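Local structure of NtrC family transcriptional regulator (Clostridium acetobutylicum ATCC 824, 2Q5C) at residues Ala101-Ile106 / Leu124-Asp129; Gly94-Leu99 / Glu141-Val146; Asp53-Arg58 / Lys67-Pro72. The protein probably regulates transcription as an NtrC-family activator that binds ATP and DNA, the present chain being its N-terminal part, related to the propionate catabolism activator. All coordinates share one frame; numbering follows the deposited sequence.

Contact 1: Ala101-Ile106 / Leu124-Asp129. With SO4 (sulfate ion), chain E.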
ATOM      1  N   ALA A 101      -6.842   8.501   2.213  1.00 21.19           N
ATOM      2  CA  ALA A 101      -5.581   8.086   2.831  1.00 21.25           C
ATOM      3  C   ALA A 101      -5.820   7.415   4.170  1.00 22.13           C
ATOM      4  O   ALA A 101      -6.805   7.690   4.846  1.00 22.32           O
ATOM      5  CB  ALA A 101      -4.673   9.262   3.018  1.00 21.62           C
ATOM      6  N   TYR A 102      -4.898   6.533   4.547  1.00 22.96           N
ATOM      7  CA  TYR A 102      -4.914   5.873   5.845  1.00 24.20           C
ATOM      8  C   TYR A 102      -4.308   6.773   6.908  1.00 24.98           C
ATOM      9  O   TYR A 102      -3.135   7.128   6.813  1.00 25.09           O
ATOM     10  CB  TYR A 102      -4.084   4.590   5.781  1.00 25.27           C
ATOM     11  CG  TYR A 102      -4.136   3.730   7.034  1.00 26.81           C
ATOM     12  CD1 TYR A 102      -5.340   3.205   7.471  1.00 28.27           C
ATOM     13  CD2 TYR A 102      -2.967   3.407   7.745  1.00 28.14           C
ATOM     14  CE1 TYR A 102      -5.419   2.392   8.583  1.00 30.00           C
ATOM     15  CE2 TYR A 102      -3.047   2.588   8.898  1.00 28.18           C
ATOM     16  CZ  TYR A 102      -4.282   2.089   9.285  1.00 29.52           C
ATOM     17  OH  TYR A 102      -4.458   1.246  10.383  1.00 31.36           O
ATOM     18  N   LYS A 103      -5.126   7.121   7.906  1.00 25.78           N
ATOM     19  CA  LYS A 103      -4.737   7.917   9.095  1.00 28.86           C
ATOM     20  C   LYS A 103      -4.313   9.364   8.847  1.00 30.03           C
ATOM     21  O   LYS A 103      -4.857  10.277   9.482  1.00 31.27           O
ATOM     22  CB  LYS A 103      -3.740   7.156   9.999  1.00 29.00           C
ATOM     23  CG  LYS A 103      -4.351   5.911  10.596  1.00 30.44           C
ATOM     24  CD  LYS A 103      -3.458   5.191  11.611  1.00 32.16           C
ATOM     25  CE  LYS A 103      -4.184   3.995  12.199  1.00 36.79           C
ATOM     26  NZ  LYS A 103      -3.367   3.175  13.170  1.00 41.11           N
ATOM     27  N   HIS A 104      -3.370   9.572   7.934  1.00 30.32           N
ATOM     28  CA  HIS A 104      -2.768  10.884   7.716  1.00 31.98           C
ATOM     29  C   HIS A 104      -2.529  11.138   6.218  1.00 31.79           C
ATOM     30  O   HIS A 104      -2.248  10.206   5.451  1.00 30.28           O
ATOM     31  CB  HIS A 104      -1.434  11.005   8.489  1.00 33.15           C
ATOM     32  CG  HIS A 104      -1.556  10.779   9.970  1.00 38.37           C
ATOM     33  ND1 HIS A 104      -2.266  11.624  10.801  1.00 42.10           N
ATOM     34  CD2 HIS A 104      -1.045   9.812  10.772  1.00 41.94           C
ATOM     35  CE1 HIS A 104      -2.194  11.182  12.046  1.00 43.79           C
ATOM     36  NE2 HIS A 104      -1.458  10.083  12.056  1.00 44.03           N
ATOM     37  N   SER A 105      -2.613  12.402   5.818  1.00 31.96           N
ATOM     38  CA  SER A 105      -2.240  12.812   4.465  1.00 32.61           C
ATOM     39  C   SER A 105      -0.780  12.479   4.162  1.00 31.88           C
ATOM     40  O   SER A 105       0.078  12.584   5.040  1.00 32.22           O
ATOM     41  CB  SER A 105      -2.408  14.324   4.316  1.00 33.38           C
ATOM     42  OG  SER A 105      -3.692  14.728   4.767  1.00 37.37           O
ATOM     43  N   ILE A 106      -0.518  12.086   2.921  1.00 30.67           N
ATOM     44  CA  ILE A 106       0.855  11.906   2.434  1.00 29.74           C
ATOM     45  C   ILE A 106       1.367  13.197   1.771  1.00 28.49           C
ATOM     46  O   ILE A 106       2.500  13.649   1.996  1.00 28.47           O
ATOM     47  CB  ILE A 106       0.949  10.712   1.443  1.00 30.53           C
ATOM     48  CG1 ILE A 106       0.689   9.385   2.162  1.00 32.05           C
ATOM     49  CG2 ILE A 106       2.304  10.653   0.787  1.00 27.78           C
ATOM     50  CD1 ILE A 106      -0.748   8.876   2.060  1.00 34.98           C
ATOM     51  N   LEU A 124     -10.028  10.580   5.255  1.00 24.48           N
ATOM     52  CA  LEU A 124      -9.103   9.733   6.028  1.00 24.75           C
ATOM     53  C   LEU A 124      -9.833   8.538   6.628  1.00 24.81           C
ATOM     54  O   LEU A 124     -10.996   8.653   7.015  1.00 25.49           O
ATOM     55  CB  LEU A 124      -8.411  10.546   7.125  1.00 25.29           C
ATOM     56  CG  LEU A 124      -7.558  11.743   6.689  1.00 27.44           C
ATOM     57  CD1 LEU A 124      -6.966  12.466   7.886  1.00 30.58           C
ATOM     58  CD2 LEU A 124      -6.447  11.325   5.708  1.00 28.35           C
ATOM     59  N   PHE A 125      -9.180   7.379   6.692  1.00 23.84           N
ATOM     60  CA  PHE A 125      -9.749   6.198   7.341  1.00 23.71           C
ATOM     61  C   PHE A 125      -8.693   5.602   8.260  1.00 24.29           C
ATOM     62  O   PHE A 125      -7.495   5.790   8.035  1.00 23.90           O
ATOM     63  CB  PHE A 125     -10.333   5.169   6.357  1.00 23.45           C
ATOM     64  CG  PHE A 125      -9.299   4.324   5.623  1.00 23.09           C
ATOM     65  CD1 PHE A 125      -9.098   2.981   5.951  1.00 26.81           C
ATOM     66  CD2 PHE A 125      -8.554   4.867   4.581  1.00 23.55           C
ATOM     67  CE1 PHE A 125      -8.160   2.201   5.261  1.00 25.82           C
ATOM     68  CE2 PHE A 125      -7.590   4.081   3.891  1.00 23.64           C
ATOM     69  CZ  PHE A 125      -7.397   2.767   4.232  1.00 23.78           C
ATOM     70  N   SER A 126      -9.149   4.942   9.321  1.00 25.23           N
ATOM     71  CA  SER A 126      -8.240   4.374  10.319  1.00 26.27           C
ATOM     72  C   SER A 126      -8.380   2.882  10.503  1.00 25.60           C
ATOM     73  O   SER A 126      -7.597   2.280  11.254  1.00 26.90           O
ATOM     74  CB  SER A 126      -8.418   5.072  11.673  1.00 27.03           C
ATOM     75  OG  SER A 126      -7.840   6.365  11.623  1.00 31.80           O
ATOM     76  N   SER A 127      -9.361   2.277   9.841  0.50 24.49           N
ATOM     77  CA  SER A 127      -9.582   0.843   9.951  0.50 24.19           C
ATOM     78  C   SER A 127     -10.256   0.296   8.711  0.50 23.95           C
ATOM     79  O   SER A 127     -10.984   1.014   8.012  0.50 23.62           O
ATOM     80  CB  SER A 127     -10.429   0.523  11.189  0.50 24.72           C
ATOM     81  OG  SER A 127     -11.754   0.976  11.005  0.50 25.08           O
ATOM     82  N   GLU A 128     -10.025  -0.987   8.458  1.00 23.59           N
ATOM     83  CA  GLU A 128     -10.639  -1.707   7.351  1.00 23.79           C
ATOM     84  C   GLU A 128     -12.155  -1.607   7.368  1.00 24.31           C
ATOM     85  O   GLU A 128     -12.789  -1.522   6.309  1.00 23.79           O
ATOM     86  CB  GLU A 128     -10.214  -3.190   7.424  1.00 23.69           C
ATOM     87  CG  GLU A 128     -10.836  -4.096   6.397  1.00 24.82           C
ATOM     88  CD  GLU A 128     -10.176  -5.446   6.320  1.00 26.01           C
ATOM     89  OE1 GLU A 128      -9.328  -5.746   7.186  1.00 29.22           O
ATOM     90  OE2 GLU A 128     -10.493  -6.191   5.373  1.00 30.50           O
ATOM     91  N   ASP A 129     -12.729  -1.609   8.573  1.00 26.02           N
ATOM     92  CA  ASP A 129     -14.184  -1.604   8.703  1.00 27.31           C
ATOM     93  C   ASP A 129     -14.864  -0.287   8.300  1.00 27.39           C
ATOM     94  O   ASP A 129     -16.094  -0.228   8.217  1.00 28.75           O
ATOM     95  CB  ASP A 129     -14.586  -2.016  10.118  1.00 29.16           C
ATOM     96  CG  ASP A 129     -14.322  -3.491  10.392  1.00 33.80           C
ATOM     97  OD1 ASP A 129     -14.212  -4.299   9.426  1.00 38.74           O
ATOM     98  OD2 ASP A 129     -14.242  -3.839  11.599  1.00 40.99           O
TER
HETATM   99  S   SO4 E 604     -10.832  -3.670  11.871  0.70 37.45           S
HETATM  100  O1  SO4 E 604     -11.693  -3.405  13.023  0.70 38.53           O
HETATM  101  O2  SO4 E 604     -10.779  -5.096  11.553  0.70 39.72           O
HETATM  102  O3  SO4 E 604     -11.418  -2.946  10.745  0.70 35.96           O
HETATM  103  O4  SO4 E 604      -9.486  -3.202  12.183  0.70 32.61           O

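Contact 2: Gly94-Leu99 / Glu141-Val146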
ATOM      1  N   GLY A  94     -11.824  12.836 -15.130  1.00 24.44           N
ATOM      2  CA  GLY A  94     -12.473  14.083 -14.722  1.00 26.58           C
ATOM      3  C   GLY A  94     -11.538  14.860 -13.820  1.00 26.66           C
ATOM      4  O   GLY A  94     -10.441  14.377 -13.531  1.00 28.27           O
ATOM      5  N   ASN A  95     -11.938  16.052 -13.387  0.50 27.30           N
ATOM      6  CA  ASN A  95     -11.059  16.860 -12.520  0.50 27.13           C
ATOM      7  C   ASN A  95     -11.392  16.867 -11.031  0.50 26.61           C
ATOM      8  O   ASN A  95     -10.594  17.370 -10.235  0.50 26.43           O
ATOM      9  CB  ASN A  95     -10.892  18.300 -13.043  0.50 28.51           C
ATOM     10  CG  ASN A  95     -12.193  18.912 -13.509  0.50 28.39           C
ATOM     11  OD1 ASN A  95     -13.196  18.910 -12.795  0.50 31.71           O
ATOM     12  ND2 ASN A  95     -12.178  19.460 -14.721  0.50 33.06           N
ATOM     13  N   GLU A  96     -12.550  16.322 -10.654  1.00 25.49           N
ATOM     14  CA  GLU A  96     -12.942  16.310  -9.246  1.00 25.98           C
ATOM     15  C   GLU A  96     -12.771  14.909  -8.678  1.00 23.33           C
ATOM     16  O   GLU A  96     -13.378  13.973  -9.140  1.00 22.85           O
ATOM     17  CB  GLU A  96     -14.370  16.842  -9.007  1.00 27.04           C
ATOM     18  CG  GLU A  96     -14.743  16.693  -7.527  1.00 31.81           C
ATOM     19  CD  GLU A  96     -15.955  17.511  -7.056  1.00 32.30           C
ATOM     20  OE1 GLU A  96     -16.934  17.657  -7.826  1.00 39.21           O
ATOM     21  OE2 GLU A  96     -15.911  17.991  -5.893  1.00 37.65           O
ATOM     22  N   LEU A  97     -11.907  14.799  -7.670  1.00 21.45           N
ATOM     23  CA  LEU A  97     -11.496  13.486  -7.169  1.00 22.31           C
ATOM     24  C   LEU A  97     -11.608  13.397  -5.666  1.00 21.59           C
ATOM     25  O   LEU A  97     -11.496  14.406  -4.985  1.00 22.60           O
ATOM     26  CB  LEU A  97     -10.007  13.256  -7.525  1.00 24.09           C
ATOM     27  CG  LEU A  97      -9.464  13.742  -8.869  1.00 27.16           C
ATOM     28  CD1 LEU A  97      -7.958  13.540  -8.954  1.00 29.44           C
ATOM     29  CD2 LEU A  97     -10.140  13.013  -9.996  1.00 30.84           C
ATOM     30  N   ALA A  98     -11.776  12.178  -5.160  1.00 20.29           N
ATOM     31  CA  ALA A  98     -11.610  11.909  -3.729  1.00 20.47           C
ATOM     32  C   ALA A  98     -10.254  11.259  -3.545  1.00 20.22           C
ATOM     33  O   ALA A  98      -9.965  10.279  -4.226  1.00 21.22           O
ATOM     34  CB  ALA A  98     -12.690  10.969  -3.208  1.00 22.26           C
ATOM     35  N   LEU A  99      -9.453  11.801  -2.642  1.00 19.67           N
ATOM     36  CA  LEU A  99      -8.176  11.170  -2.297  1.00 21.28           C
ATOM     37  C   LEU A  99      -8.360  10.581  -0.919  1.00 21.39           C
ATOM     38  O   LEU A  99      -8.640  11.313   0.043  1.00 22.33           O
ATOM     39  CB  LEU A  99      -7.097  12.240  -2.288  1.00 21.09           C
ATOM     40  CG  LEU A  99      -5.685  11.783  -1.900  1.00 24.47           C
ATOM     41  CD1 LEU A  99      -5.158  10.760  -2.889  1.00 26.31           C
ATOM     42  CD2 LEU A  99      -4.826  13.027  -1.890  1.00 29.46           C
ATOM     43  N   GLU A 141     -21.096  12.917  -1.919  1.00 21.76           N
ATOM     44  CA  GLU A 141     -20.432  14.174  -2.210  1.00 22.90           C
ATOM     45  C   GLU A 141     -20.405  14.458  -3.708  1.00 22.56           C
ATOM     46  O   GLU A 141     -19.763  15.406  -4.150  1.00 25.36           O
ATOM     47  CB  GLU A 141     -18.992  14.179  -1.643  1.00 23.47           C
ATOM     48  CG  GLU A 141     -18.898  14.073  -0.140  1.00 26.70           C
ATOM     49  CD  GLU A 141     -19.384  15.304   0.604  1.00 29.73           C
ATOM     50  OE1 GLU A 141     -19.456  16.403   0.004  1.00 29.66           O
ATOM     51  OE2 GLU A 141     -19.663  15.165   1.814  1.00 32.77           O
ATOM     52  N   ASN A 142     -21.096  13.624  -4.488  1.00 22.05           N
ATOM     53  CA  ASN A 142     -21.150  13.764  -5.944  1.00 22.79           C
ATOM     54  C   ASN A 142     -19.778  13.616  -6.622  1.00 22.19           C
ATOM     55  O   ASN A 142     -19.506  14.201  -7.674  1.00 23.65           O
ATOM     56  CB  ASN A 142     -21.810  15.098  -6.348  1.00 23.16           C
ATOM     57  CG  ASN A 142     -22.357  15.066  -7.769  1.00 25.10           C
ATOM     58  OD1 ASN A 142     -22.813  14.023  -8.271  1.00 26.22           O
ATOM     59  ND2 ASN A 142     -22.261  16.212  -8.448  1.00 29.56           N
ATOM     60  N   ILE A 143     -18.945  12.778  -6.032  1.00 22.03           N
ATOM     61  CA  ILE A 143     -17.613  12.524  -6.598  1.00 22.19           C
ATOM     62  C   ILE A 143     -17.620  11.150  -7.242  1.00 21.55           C
ATOM     63  O   ILE A 143     -18.175  10.206  -6.676  1.00 21.93           O
ATOM     64  CB  ILE A 143     -16.566  12.628  -5.495  1.00 21.29           C
ATOM     65  CG1 ILE A 143     -16.463  14.080  -5.022  1.00 23.00           C
ATOM     66  CG2 ILE A 143     -15.179  12.192  -6.005  1.00 21.82           C
ATOM     67  CD1 ILE A 143     -15.657  14.277  -3.747  1.00 25.22           C
ATOM     68  N   LYS A 144     -17.036  11.056  -8.439  1.00 21.37           N
ATOM     69  CA  LYS A 144     -17.088   9.838  -9.222  1.00 22.34           C
ATOM     70  C   LYS A 144     -15.740   9.121  -9.378  1.00 20.82           C
ATOM     71  O   LYS A 144     -15.681   8.070  -9.997  1.00 20.66           O
ATOM     72  CB  LYS A 144     -17.655  10.146 -10.611  1.00 23.71           C
ATOM     73  CG  LYS A 144     -19.011  10.873 -10.528  1.00 29.35           C
ATOM     74  CD  LYS A 144     -19.697  10.952 -11.855  1.00 35.46           C
ATOM     75  CE  LYS A 144     -21.072  11.594 -11.702  1.00 38.98           C
ATOM     76  NZ  LYS A 144     -20.981  12.895 -10.958  1.00 43.19           N
ATOM     77  N   ILE A 145     -14.688   9.712  -8.797  1.00 20.99           N
ATOM     78  CA  ILE A 145     -13.313   9.221  -9.012  1.00 20.03           C
ATOM     79  C   ILE A 145     -12.636   9.144  -7.650  1.00 19.92           C
ATOM     80  O   ILE A 145     -12.631  10.108  -6.912  1.00 20.51           O
ATOM     81  CB  ILE A 145     -12.525  10.186  -9.896  1.00 20.92           C
ATOM     82  CG1 ILE A 145     -13.255  10.491 -11.225  1.00 20.53           C
ATOM     83  CG2 ILE A 145     -11.124   9.609 -10.206  1.00 21.17           C
ATOM     84  CD1 ILE A 145     -12.773  11.726 -11.922  1.00 22.93           C
ATOM     85  N   VAL A 146     -12.062   7.979  -7.358  1.00 19.44           N
ATOM     86  CA  VAL A 146     -11.369   7.764  -6.082  1.00 19.30           C
ATOM     87  C   VAL A 146      -9.904   7.368  -6.341  1.00 19.54           C
ATOM     88  O   VAL A 146      -9.645   6.456  -7.138  1.00 19.29           O
ATOM     89  CB  VAL A 146     -12.037   6.626  -5.296  1.00 19.99           C
ATOM     90  CG1 VAL A 146     -11.216   6.238  -4.061  1.00 19.71           C
ATOM     91  CG2 VAL A 146     -13.431   7.033  -4.876  1.00 20.30           C
TER
HETATM   92  O   HOH W   1     -16.006  13.379  -9.812  1.00 24.60           O
HETATM   93  O   HOH W   2     -17.779  15.511  -9.304  1.00 37.27           O

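Contact 3: Asp53-Arg58 / Lys67-Pro72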
ATOM      1  N   ASP A  53      12.112 -14.667   8.093  1.00 19.69           N
ATOM      2  CA  ASP A  53      12.919 -13.749   8.937  1.00 20.31           C
ATOM      3  C   ASP A  53      12.313 -12.348   9.028  1.00 21.09           C
ATOM      4  O   ASP A  53      12.566 -11.619   9.977  1.00 22.03           O
ATOM      5  CB  ASP A  53      14.343 -13.653   8.417  1.00 21.10           C
ATOM      6  CG  ASP A  53      15.058 -14.972   8.478  1.00 24.77           C
ATOM      7  OD1 ASP A  53      15.469 -15.343   9.595  1.00 28.48           O
ATOM      8  OD2 ASP A  53      15.171 -15.665   7.453  1.00 25.28           O
ATOM      9  N   ALA A  54      11.546 -11.948   8.031  1.00 19.17           N
ATOM     10  CA  ALA A  54      10.933 -10.624   8.031  1.00 18.65           C
ATOM     11  C   ALA A  54       9.784 -10.606   7.040  1.00 17.72           C
ATOM     12  O   ALA A  54       9.742 -11.424   6.135  1.00 17.73           O
ATOM     13  CB  ALA A  54      11.957  -9.562   7.629  1.00 18.94           C
ATOM     14  N   ILE A  55       8.885  -9.636   7.212  1.00 17.44           N
ATOM     15  CA  ILE A  55       7.748  -9.394   6.322  1.00 16.84           C
ATOM     16  C   ILE A  55       7.831  -7.956   5.847  1.00 17.45           C
ATOM     17  O   ILE A  55       8.163  -7.056   6.638  1.00 18.08           O
ATOM     18  CB  ILE A  55       6.445  -9.664   7.005  1.00 17.33           C
ATOM     19  CG1 ILE A  55       6.396 -11.173   7.352  1.00 21.36           C
ATOM     20  CG2 ILE A  55       5.243  -9.334   6.076  1.00 18.33           C
ATOM     21  CD1 ILE A  55       5.359 -11.539   8.362  1.00 25.03           C
ATOM     22  N   ILE A  56       7.584  -7.735   4.548  1.00 15.47           N
ATOM     23  CA  ILE A  56       7.469  -6.409   3.927  1.00 15.30           C
ATOM     24  C   ILE A  56       6.049  -6.247   3.418  1.00 15.15           C
ATOM     25  O   ILE A  56       5.460  -7.171   2.823  1.00 15.13           O
ATOM     26  CB  ILE A  56       8.490  -6.238   2.762  1.00 15.21           C
ATOM     27  CG1 ILE A  56       9.943  -6.346   3.243  1.00 16.35           C
ATOM     28  CG2 ILE A  56       8.208  -4.924   2.042  1.00 14.58           C
ATOM     29  CD1 ILE A  56      10.964  -6.396   2.143  1.00 16.86           C
ATOM     30  N   SER A  57       5.478  -5.063   3.627  1.00 15.81           N
ATOM     31  CA  SER A  57       4.120  -4.755   3.152  1.00 16.36           C
ATOM     32  C   SER A  57       4.029  -3.255   3.026  1.00 16.51           C
ATOM     33  O   SER A  57       5.014  -2.576   3.256  1.00 18.23           O
ATOM     34  CB  SER A  57       3.043  -5.383   4.025  1.00 16.20           C
ATOM     35  OG  SER A  57       3.090  -4.805   5.321  1.00 18.03           O
ATOM     36  N   ARG A  58       2.862  -2.732   2.644  1.00 17.90           N
ATOM     37  CA  ARG A  58       2.761  -1.314   2.405  1.00 19.45           C
ATOM     38  C   ARG A  58       1.577  -0.741   3.142  1.00 19.87           C
ATOM     39  O   ARG A  58       0.553  -1.397   3.330  1.00 20.26           O
ATOM     40  CB  ARG A  58       2.605  -1.120   0.899  1.00 20.70           C
ATOM     41  CG  ARG A  58       2.707   0.307   0.450  1.00 25.17           C
ATOM     42  CD  ARG A  58       3.209   0.348  -0.985  1.00 31.38           C
ATOM     43  NE  ARG A  58       2.164   0.046  -1.951  1.00 36.59           N
ATOM     44  CZ  ARG A  58       1.539   0.969  -2.696  1.00 40.21           C
ATOM     45  NH1 ARG A  58       0.599   0.594  -3.541  1.00 42.29           N
ATOM     46  NH2 ARG A  58       1.860   2.261  -2.595  1.00 41.55           N
ATOM     47  N   LYS A  67       1.069  -5.084  14.156  1.00 26.02           N
ATOM     48  CA  LYS A  67       0.371  -5.262  15.442  1.00 27.40           C
ATOM     49  C   LYS A  67       0.085  -6.719  15.752  1.00 28.77           C
ATOM     50  O   LYS A  67      -0.360  -7.035  16.860  1.00 30.42           O
ATOM     51  CB  LYS A  67      -0.928  -4.450  15.495  1.00 28.69           C
ATOM     52  CG  LYS A  67      -0.694  -2.955  15.417  1.00 29.79           C
ATOM     53  CD  LYS A  67      -1.949  -2.174  15.764  1.00 35.80           C
ATOM     54  CE  LYS A  67      -1.904  -0.745  15.247  1.00 38.69           C
ATOM     55  NZ  LYS A  67      -0.613  -0.067  15.534  1.00 41.39           N
ATOM     56  N   SER A  68       0.317  -7.622  14.802  1.00 27.71           N
ATOM     57  CA  SER A  68      -0.039  -9.023  15.053  1.00 27.94           C
ATOM     58  C   SER A  68       1.083 -10.060  14.936  1.00 27.43           C
ATOM     59  O   SER A  68       0.859 -11.241  15.228  1.00 27.76           O
ATOM     60  CB  SER A  68      -1.259  -9.435  14.236  1.00 29.84           C
ATOM     61  OG  SER A  68      -1.108  -9.089  12.889  1.00 31.29           O
ATOM     62  N   VAL A  69       2.260  -9.648  14.480  1.00 25.88           N
ATOM     63  CA  VAL A  69       3.421 -10.538  14.431  1.00 25.63           C
ATOM     64  C   VAL A  69       4.529 -10.087  15.365  1.00 25.80           C
ATOM     65  O   VAL A  69       4.599  -8.907  15.734  1.00 26.78           O
ATOM     66  CB  VAL A  69       3.974 -10.736  12.969  1.00 24.99           C
ATOM     67  CG1 VAL A  69       2.844 -11.199  12.059  1.00 27.52           C
ATOM     68  CG2 VAL A  69       4.690  -9.473  12.427  1.00 24.19           C
ATOM     69  N   SER A  70       5.407 -11.019  15.741  1.00 26.84           N
ATOM     70  CA  SER A  70       6.529 -10.657  16.617  1.00 27.79           C
ATOM     71  C   SER A  70       7.851 -10.555  15.878  1.00 27.68           C
ATOM     72  O   SER A  70       8.869 -10.197  16.468  1.00 30.19           O
ATOM     73  CB  SER A  70       6.641 -11.634  17.808  1.00 28.35           C
ATOM     74  OG  SER A  70       6.651 -12.976  17.333  1.00 32.64           O
ATOM     75  N   ILE A  71       7.851 -10.858  14.579  1.00 25.31           N
ATOM     76  CA  ILE A  71       9.077 -10.756  13.799  1.00 23.69           C
ATOM     77  C   ILE A  71       9.130  -9.382  13.111  1.00 22.44           C
ATOM     78  O   ILE A  71       8.117  -8.677  13.110  1.00 22.73           O
ATOM     79  CB  ILE A  71       9.190 -11.881  12.758  1.00 22.80           C
ATOM     80  CG1 ILE A  71       8.045 -11.793  11.739  1.00 23.11           C
ATOM     81  CG2 ILE A  71       9.175 -13.240  13.473  1.00 25.28           C
ATOM     82  CD1 ILE A  71       8.262 -12.654  10.482  1.00 23.07           C
ATOM     83  N   PRO A  72      10.296  -9.010  12.546  1.00 21.66           N
ATOM     84  CA  PRO A  72      10.396  -7.718  11.843  1.00 21.79           C
ATOM     85  C   PRO A  72       9.355  -7.534  10.727  1.00 21.59           C
ATOM     86  O   PRO A  72       9.178  -8.432   9.889  1.00 21.88           O
ATOM     87  CB  PRO A  72      11.793  -7.750  11.262  1.00 23.05           C
ATOM     88  CG  PRO A  72      12.578  -8.606  12.254  1.00 22.68           C
ATOM     89  CD  PRO A  72      11.604  -9.698  12.614  1.00 22.01           C
TER

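Contact 1: Ala101-Ile106 / Leu124-Asp129
F125 O is gripped from two successive residues, Y102 at the strand end and K103 just past it: K103 N donates over 2.7 Å to F125 O, tilted 21° from the carbonyl plane, and Y102 CA adds a CA-H...O contact, 3.4 Å from F125 O. One step back, F125 N gives a 3.0 Å bond to A101 O, and the CA-H of L124 meets that same oxygen. The pairing is parallel, A101 beside L124. Then the first strand bends in a classic gamma turn, closed by H104 N on Y102 O. With CG anti to the backbone N (chi1 -174°), the Y102 ring presents its edge to the face of F125, Y102 CD1 lying 3.7 Å from F125 CE1, and the planes meet at 60°. K103 lays its CG over the centre of the Y102 ring. On the other face of the sheet A101 CB meets L124 CD2 at 3.8 Å. D129 N holds O3 of a sulfate, probably from the crystallisation liquor, at 2.9 Å; Y64 OH also binds it. Y102 OH and K103 NZ both go to D63 OD2 on helix 59-66, so the tyrosine and the lysine lying over it carry a polar link, partly ionic, to the other half of the molecule.

Contact 2: Gly94-Leu99 / Glu141-Val146
I145 pushes its side chain against the start of strand 96-102. I145 CB lies 3.7 Å from L97 CD2, and I145 CG2 presses on L97 CD2 at 3.5 Å, while CG1, anti to the carbonyl carbon (chi1 -54°), passes near E96 O. The tip, I145 CD1, settles between L97 CD2 and the backbone of G94, 3.5 Å from G94 N. A90 of helix 80-90 and F93 of the following loop pack around the same isoleucine. Next to this, A98 N gives I145 O a nearly straight bond of 2.8 Å (175° at the hydrogen), and the CA-H of V146 returns to A98 O. I143 slips its CG2 in beside A98 N, 3.5 Å away, and the I143 and E96 side chains cross at about a right angle, I143 CG1 against E96 CG. Toward the outside the chains splay apart and water takes over. One molecule donates to E96 O and accepts from K144 N; a second donates to both E96 OE1 and N142 O, with E96 OE2 salt-bridged to K119. Strands 96-102 and 145-148 are the inner pair of a four-stranded parallel sheet in an alpha/beta domain of flavodoxin-like strand order, 2-1-3-4.

Contact 3: Asp53-Arg58 / Lys67-Pro72
The pyrrolidine ring of P72 sets its CD carbon 3.4 Å from D53 O, with CG a little farther from that oxygen, and its CB meets A54 CB at 4.1 Å. The flat group beside this puckered ring is the P72 carbonyl: I55 N donates to P72 O over 2.9 Å, tilted 17° from the carbonyl plane. The CA-H of A54 reaches the same oxygen, so P72 O is held from two successive residues of strand 54-58. Ring and carbonyl of one proline thus lie along the backbone of D53, A54 and I55.

Beyond the proline the contact is aliphatic. I71 and I55 cross at about a right angle. I71 has CG1 between its backbone N and carbonyl carbon (chi1 63°), and from there its CD1 comes within 3.8 Å of I55 CD1 and about as close to I55 CG1. V69 adds a looser touch from two residues further back, its CG1 4.5 Å from I55 CD1. The D53 carboxylate turns away from this; its OD2 accepts from K6 N at the start of the neighbouring strand 6-11.

Residues 53-55 and 69-72 run 107° apart, as 67-72 comes in from the end of helix 59-66. S68 OG binds Y64 O of that helix, and I65 and A45, from helices 59-66 and 38-48, pack on I55. I184 of helix 170-187 touches D53 and A54, while R187 meets P72. Right after P72 begins strand 73-76, whose I74 continues the backbone bonding to I55, completing the beta-alpha-beta unit of strand 54-58, helix 59-66 and strand 73-76.

Contacts 1 and 2 share strand 96-102 and pair it with its two neighbours in one sheet: contact 2 sits at the strand's beginning and contact 1 at its end, their centres about 17 Å apart, contact 1 nested inside the longer loop closed by contact 2. Contact 3 belongs to the other four-stranded sheet, its centre about 34 Å from that of contact 2. Contact 2 is the buried one, aliphatic with water at its rim. Contact 3 is partly buried, proline and isoleucines about a single backbone bond. Contact 1, also partly buried, has the most exposed residues and is aromatic and charged, and it looks to helix 59-66, which follows directly on segment 53-58 of contact 3.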